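Local coordinates for protein beta sliding clamp (Caulobacter crescentus, PDB 5WCE) that forms a ring-shaped head-to-tail homodimer around DNA and probably tethers DNA polymerases and other proteins to it, giving processive replication, at residues D148-A153 with A190-P195; L166-V171 with V206-K211. One frame throughout, in Å; residues are numbered along the deposited sequence.

Interaction 1: residues D148-A153 with A190-P195; sequences DKTRFA and ALAEMP
Lys149, Thr150, Phe152 and Ala153, in the loop that leaves helix 140-148 of the central domain, lie against strand 188-195 through two small side chains, those of Ala190 and Ala192. Both alanines project from the same side of the strand, toward the loop, while Leu191 between them points away, and its side chain touches Tyr257 and Ile261. The CA atoms of Thr150 and Ala190 come within 5.0 Å, a closeness that a small strand residue permits. Thr150 is central: its methyl CG2 sits 3.7 Å from Ala192 CB and 3.6 Å from Ala192 N, and its own CA is 3.7 Å from Ala190 CB. A chi1 of 60° sends the two branches of Thr150 to different jobs, CG2 to the strand and OG1 to a hydrogen bond with the carbonyl of Leu146 in the preceding helix. Lys149 contributes its CB, 3.7 Å from Ala192 CB, before the chain bends off at chi2 (-78°), its NZ making a weak hydrogen bond to Gln343 O. Around Ala190, Ala153 CB approaches its CB to 3.9 Å, and the ring of Phe152 comes in obliquely with CE1 at 4.0 Å from that same CB. The bond from Ala153 N to Thr150 O, 3.0 Å long, holds the loop in the turn that brings these groups together. With 227 Å² buried and only van der Waals contacts between the two segments, the fit rests on methyl-sized surfaces, while Thr150 OG1 and Lys149 O find their hydrogen bonds in the preceding helix and at Tyr372 OH of strand 370-374.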
loop_
_atom_site.group_PDB
_atom_site.type_symbol
_atom_site.label_atom_id
_atom_site.label_comp_id
_atom_site.label_asym_id
_atom_site.label_seq_id
_atom_site.Cartn_x
_atom_site.Cartn_y
_atom_site.Cartn_z
ATOM N N ASP A 148 13.114 -16.585 7.282
ATOM C CA ASP A 148 12.245 -16.485 6.093
ATOM C C ASP A 148 11.504 -17.807 5.753
ATOM O O ASP A 148 10.369 -17.771 5.277
ATOM C CB ASP A 148 13.007 -15.981 4.880
ATOM C CG ASP A 148 13.369 -14.465 4.968
ATOM O OD1 ASP A 148 12.972 -13.805 5.958
ATOM O OD2 ASP A 148 14.104 -13.997 4.058
ATOM N N LYS A 149 12.128 -18.932 6.027
ATOM C CA LYS A 149 11.491 -20.251 5.865
ATOM C C LYS A 149 10.362 -20.555 6.836
ATOM O O LYS A 149 9.589 -21.471 6.588
ATOM C CB LYS A 149 12.527 -21.360 5.936
ATOM C CG LYS A 149 13.607 -21.331 4.865
ATOM C CD LYS A 149 13.102 -21.862 3.532
ATOM C CE LYS A 149 14.254 -22.040 2.577
ATOM N NZ LYS A 149 13.733 -22.260 1.203
ATOM N N THR A 150 10.258 -19.835 7.963
ATOM C CA THR A 150 9.312 -20.202 9.029
ATOM C C THR A 150 8.362 -19.113 9.521
ATOM O O THR A 150 7.330 -19.423 10.074
ATOM C CB THR A 150 10.070 -20.701 10.267
ATOM O OG1 THR A 150 10.944 -19.655 10.740
ATOM C CG2 THR A 150 10.877 -21.940 9.918
ATOM N N ARG A 151 8.685 -17.834 9.346
ATOM C CA ARG A 151 8.000 -16.821 10.174
ATOM C C ARG A 151 6.533 -16.614 9.768
ATOM O O ARG A 151 5.715 -16.245 10.584
ATOM C CB ARG A 151 8.760 -15.500 10.155
ATOM C CG ARG A 151 8.581 -14.695 8.938
ATOM C CD ARG A 151 9.398 -13.426 8.883
ATOM N NE ARG A 151 8.750 -12.320 9.512
ATOM C CZ ARG A 151 8.912 -11.032 9.162
ATOM N NH1 ARG A 151 9.726 -10.659 8.162
ATOM N NH2 ARG A 151 8.236 -10.124 9.823
ATOM N N PHE A 152 6.208 -16.959 8.523
ATOM C CA PHE A 152 4.832 -16.900 8.030
ATOM C C PHE A 152 3.901 -17.755 8.868
ATOM O O PHE A 152 2.722 -17.458 8.961
ATOM C CB PHE A 152 4.770 -17.315 6.543
ATOM C CG PHE A 152 4.894 -18.813 6.327
ATOM C CD1 PHE A 152 6.140 -19.420 6.194
ATOM C CD2 PHE A 152 3.762 -19.628 6.339
ATOM C CE1 PHE A 152 6.268 -20.805 6.050
ATOM C CE2 PHE A 152 3.882 -21.010 6.187
ATOM C CZ PHE A 152 5.116 -21.587 6.016
ATOM N N ALA A 153 4.410 -18.808 9.526
ATOM C CA ALA A 153 3.569 -19.677 10.306
ATOM C C ALA A 153 3.378 -19.262 11.769
ATOM O O ALA A 153 2.656 -19.943 12.513
ATOM C CB ALA A 153 4.117 -21.078 10.268
ATOM N N ALA A 190 5.896 -24.797 10.495
ATOM C CA ALA A 190 7.089 -24.624 9.667
ATOM C C ALA A 190 8.324 -24.874 10.484
ATOM O O ALA A 190 8.400 -24.451 11.653
ATOM C CB ALA A 190 7.139 -23.247 9.074
ATOM N N LEU A 191 9.277 -25.595 9.891
ATOM C CA LEU A 191 10.503 -25.964 10.549
ATOM C C LEU A 191 11.655 -25.695 9.573
ATOM O O LEU A 191 11.572 -26.063 8.373
ATOM C CB LEU A 191 10.443 -27.431 10.980
ATOM C CG LEU A 191 11.681 -28.065 11.640
ATOM C CD1 LEU A 191 11.316 -29.294 12.446
ATOM C CD2 LEU A 191 12.818 -28.406 10.691
ATOM N N ALA A 192 12.724 -25.055 10.070
ATOM C CA ALA A 192 13.943 -24.877 9.307
ATOM C C ALA A 192 15.138 -25.030 10.211
ATOM O O ALA A 192 15.090 -24.668 11.404
ATOM C CB ALA A 192 13.956 -23.544 8.607
ATOM N N GLU A 193 16.206 -25.611 9.687
ATOM C CA GLU A 193 17.374 -25.848 10.505
ATOM C C GLU A 193 18.658 -25.733 9.709
ATOM O O GLU A 193 18.658 -25.766 8.474
ATOM C CB GLU A 193 17.264 -27.194 11.205
ATOM C CG GLU A 193 17.421 -28.389 10.254
ATOM C CD GLU A 193 16.937 -29.698 10.791
ATOM O OE1 GLU A 193 16.558 -29.745 11.978
ATOM O OE2 GLU A 193 16.980 -30.694 9.999
ATOM N N MET A 194 19.750 -25.573 10.459
ATOM C CA MET A 194 21.106 -25.465 9.919
ATOM C C MET A 194 22.059 -26.188 10.848
ATOM O O MET A 194 21.702 -26.443 11.996
ATOM C CB MET A 194 21.524 -24.005 9.822
ATOM C CG MET A 194 21.573 -23.274 11.206
ATOM S SD MET A 194 21.995 -21.523 11.121
ATOM C CE MET A 194 23.737 -21.750 10.769
ATOM N N PRO A 195 23.279 -26.520 10.367
ATOM C CA PRO A 195 24.288 -27.030 11.300
ATOM C C PRO A 195 24.522 -26.006 12.407
ATOM O O PRO A 195 24.635 -24.818 12.128
ATOM C CB PRO A 195 25.550 -27.218 10.436
ATOM C CG PRO A 195 25.053 -27.258 9.019
ATOM C CD PRO A 195 23.784 -26.442 8.985
#

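Interaction 2: residues L166-V171 with V206-K211; sequences LYVHTV and VIVPRK
Strand segments 166-171 and 206-209 run antiparallel, their short axes 141° apart in direction; Leu166 to Val168 pair with Val206 to Val208, two hydrogen-bonded pairs around a non-hydrogen-bonded one. In the first pair, Leu166 N reaches Val208 O at 2.8 Å and Val208 N returns to Leu166 O at 2.9 Å. In the second, Val168 N lies 2.8 Å from Val206 O in a nearly straight bond (172° at the hydrogen), and Val206 N is 2.9 Å from Val168 O. Tyr167 and Ile207 face each other between these rungs and put their side chains on one face of the sheet, whereas Leu166, Val168, Val206 and Val208 occupy the other. There Val168 CG2 meets Val208 CG2 diagonally at 3.9 Å, methyl against methyl. On the Tyr167 face, a chi1 of -178° turns the ring over the partner strand, its CD1 3.6 Å from Val206 O and 4.0 Å from Ile207 CG1, both approached obliquely. The same ring stacks with Phe254, and its CE2 lies above the centre of the His169 imidazole, whose NE2 bonds to Tyr257 OH. Strand 206-209 is outermost in its sheet within this chain, though Ile207 also bonds to Ile250 through the backbone; its last residue, Pro209, takes the N-cap position of helix 210-220, whose Ile213 packs on Leu166 and Val208, while strand 176-184 pairs with the far side of 165-173.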
loop_
_atom_site.group_PDB
_atom_site.type_symbol
_atom_site.label_atom_id
_atom_site.label_comp_id
_atom_site.label_asym_id
_atom_site.label_seq_id
_atom_site.Cartn_x
_atom_site.Cartn_y
_atom_site.Cartn_z
ATOM N N LEU A 166 8.782 -17.562 17.646
ATOM C CA LEU A 166 9.551 -18.534 16.885
ATOM C C LEU A 166 10.407 -19.313 17.861
ATOM O O LEU A 166 11.174 -18.703 18.612
ATOM C CB LEU A 166 10.405 -17.802 15.851
ATOM C CG LEU A 166 11.247 -18.697 14.910
ATOM C CD1 LEU A 166 10.312 -19.442 13.971
ATOM C CD2 LEU A 166 12.216 -17.829 14.124
ATOM N N TYR A 167 10.224 -20.634 17.912
ATOM C CA TYR A 167 10.932 -21.450 18.879
ATOM C C TYR A 167 12.326 -21.782 18.352
ATOM O O TYR A 167 12.467 -22.560 17.387
ATOM C CB TYR A 167 10.155 -22.725 19.214
ATOM C CG TYR A 167 10.800 -23.603 20.250
ATOM C CD1 TYR A 167 11.227 -23.080 21.469
ATOM C CD2 TYR A 167 10.961 -24.966 20.043
ATOM C CE1 TYR A 167 11.803 -23.885 22.428
ATOM C CE2 TYR A 167 11.543 -25.794 20.993
ATOM C CZ TYR A 167 11.967 -25.255 22.168
ATOM O OH TYR A 167 12.520 -26.069 23.112
ATOM N N VAL A 168 13.350 -21.187 18.973
ATOM C CA VAL A 168 14.732 -21.328 18.542
ATOM C C VAL A 168 15.440 -22.201 19.539
ATOM O O VAL A 168 15.440 -21.911 20.713
ATOM C CB VAL A 168 15.427 -19.969 18.342
ATOM C CG1 VAL A 168 16.877 -20.183 17.954
ATOM C CG2 VAL A 168 14.669 -19.141 17.346
ATOM N N HIS A 169 15.970 -23.332 19.062
ATOM C CA HIS A 169 16.566 -24.340 19.872
ATOM C C HIS A 169 17.521 -25.247 19.089
ATOM O O HIS A 169 17.555 -25.206 17.857
ATOM C CB HIS A 169 15.493 -25.234 20.520
ATOM C CG HIS A 169 14.634 -25.973 19.529
ATOM N ND1 HIS A 169 13.879 -25.329 18.564
ATOM C CD2 HIS A 169 14.414 -27.297 19.357
ATOM C CE1 HIS A 169 13.241 -26.238 17.836
ATOM N NE2 HIS A 169 13.541 -27.435 18.307
ATOM N N THR A 170 18.269 -26.098 19.795
ATOM C CA THR A 170 19.101 -27.027 19.088
ATOM C C THR A 170 18.631 -28.459 19.318
ATOM O O THR A 170 18.140 -28.781 20.380
ATOM C CB THR A 170 20.538 -26.944 19.526
ATOM O OG1 THR A 170 20.595 -27.224 20.925
ATOM C CG2 THR A 170 21.129 -25.592 19.205
ATOM N N VAL A 171 18.821 -29.292 18.317
ATOM C CA VAL A 171 18.500 -30.709 18.384
ATOM C C VAL A 171 19.703 -31.524 17.906
ATOM O O VAL A 171 20.465 -31.050 17.044
ATOM C CB VAL A 171 17.288 -31.073 17.549
ATOM C CG1 VAL A 171 16.049 -30.439 18.118
ATOM C CG2 VAL A 171 17.479 -30.698 16.087
ATOM N N VAL A 206 14.354 -21.143 23.272
ATOM C CA VAL A 206 13.574 -19.939 23.589
ATOM C C VAL A 206 12.528 -19.612 22.543
ATOM O O VAL A 206 12.754 -19.815 21.325
ATOM C CB VAL A 206 14.459 -18.676 23.765
ATOM C CG1 VAL A 206 15.354 -18.790 25.010
ATOM C CG2 VAL A 206 15.311 -18.407 22.548
ATOM N N ILE A 207 11.437 -18.992 23.004
ATOM C CA ILE A 207 10.378 -18.572 22.112
ATOM C C ILE A 207 10.590 -17.089 21.903
ATOM O O ILE A 207 10.354 -16.299 22.814
ATOM C CB ILE A 207 8.972 -18.869 22.661
ATOM C CG1 ILE A 207 8.839 -20.311 23.062
ATOM C CG2 ILE A 207 7.931 -18.470 21.613
ATOM C CD1 ILE A 207 7.643 -20.600 24.000
ATOM N N VAL A 208 11.066 -16.740 20.710
ATOM C CA VAL A 208 11.386 -15.353 20.358
ATOM C C VAL A 208 10.094 -14.689 19.842
ATOM O O VAL A 208 9.507 -15.158 18.856
ATOM C CB VAL A 208 12.518 -15.258 19.328
ATOM C CG1 VAL A 208 12.914 -13.790 19.146
ATOM C CG2 VAL A 208 13.707 -16.142 19.706
ATOM N N PRO A 209 9.646 -13.589 20.498
ATOM C CA PRO A 209 8.383 -12.951 20.074
ATOM C C PRO A 209 8.318 -12.570 18.597
ATOM O O PRO A 209 9.327 -12.188 17.984
ATOM C CB PRO A 209 8.305 -11.688 20.966
ATOM C CG PRO A 209 9.064 -12.070 22.184
ATOM C CD PRO A 209 10.227 -12.913 21.676
ATOM N N ARG A 210 7.108 -12.662 18.046
ATOM C CA ARG A 210 6.869 -12.337 16.654
ATOM C C ARG A 210 7.454 -11.005 16.262
ATOM O O ARG A 210 8.162 -10.912 15.258
ATOM C CB ARG A 210 5.357 -12.408 16.334
ATOM C CG ARG A 210 5.001 -12.093 14.892
ATOM C CD ARG A 210 3.490 -12.005 14.676
ATOM N NE ARG A 210 2.872 -10.963 15.515
ATOM C CZ ARG A 210 2.158 -11.132 16.641
ATOM N NH1 ARG A 210 1.847 -12.331 17.155
ATOM N NH2 ARG A 210 1.705 -10.026 17.279
ATOM N N LYS A 211 7.163 -9.965 17.033
ATOM C CA LYS A 211 7.664 -8.640 16.688
ATOM C C LYS A 211 9.188 -8.587 16.743
ATOM O O LYS A 211 9.837 -7.910 15.947
ATOM C CB LYS A 211 7.008 -7.556 17.560
ATOM C CG LYS A 211 7.549 -6.153 17.240
ATOM C CD LYS A 211 6.889 -5.044 18.055
ATOM C CE LYS A 211 7.586 -3.709 17.839
ATOM N NZ LYS A 211 6.983 -2.682 18.752
#

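How the interactions relate
From the N terminus the four segments come in the order 148-153, 166-171, 190-195 and 206-211, so the contacts cross rather than nest: interaction 1 closes a loop of 36 residues and interaction 2 one of 34, each loop holding a segment of the other. Both reach one antiparallel sheet, in which 206-209, 165-173, 176-184 and 188-195 are consecutive neighbours. Interaction 2 joins the first two by strand pairing; interaction 1 brings the segment following helix 140-148 onto the fourth. Their centres lie 10 Å apart, and they meet where Thr150 OG1 packs 3.3 Å from Leu166 CD1, so the loop after helix 140-148 touches strand 165-173 as well as strand 188-195.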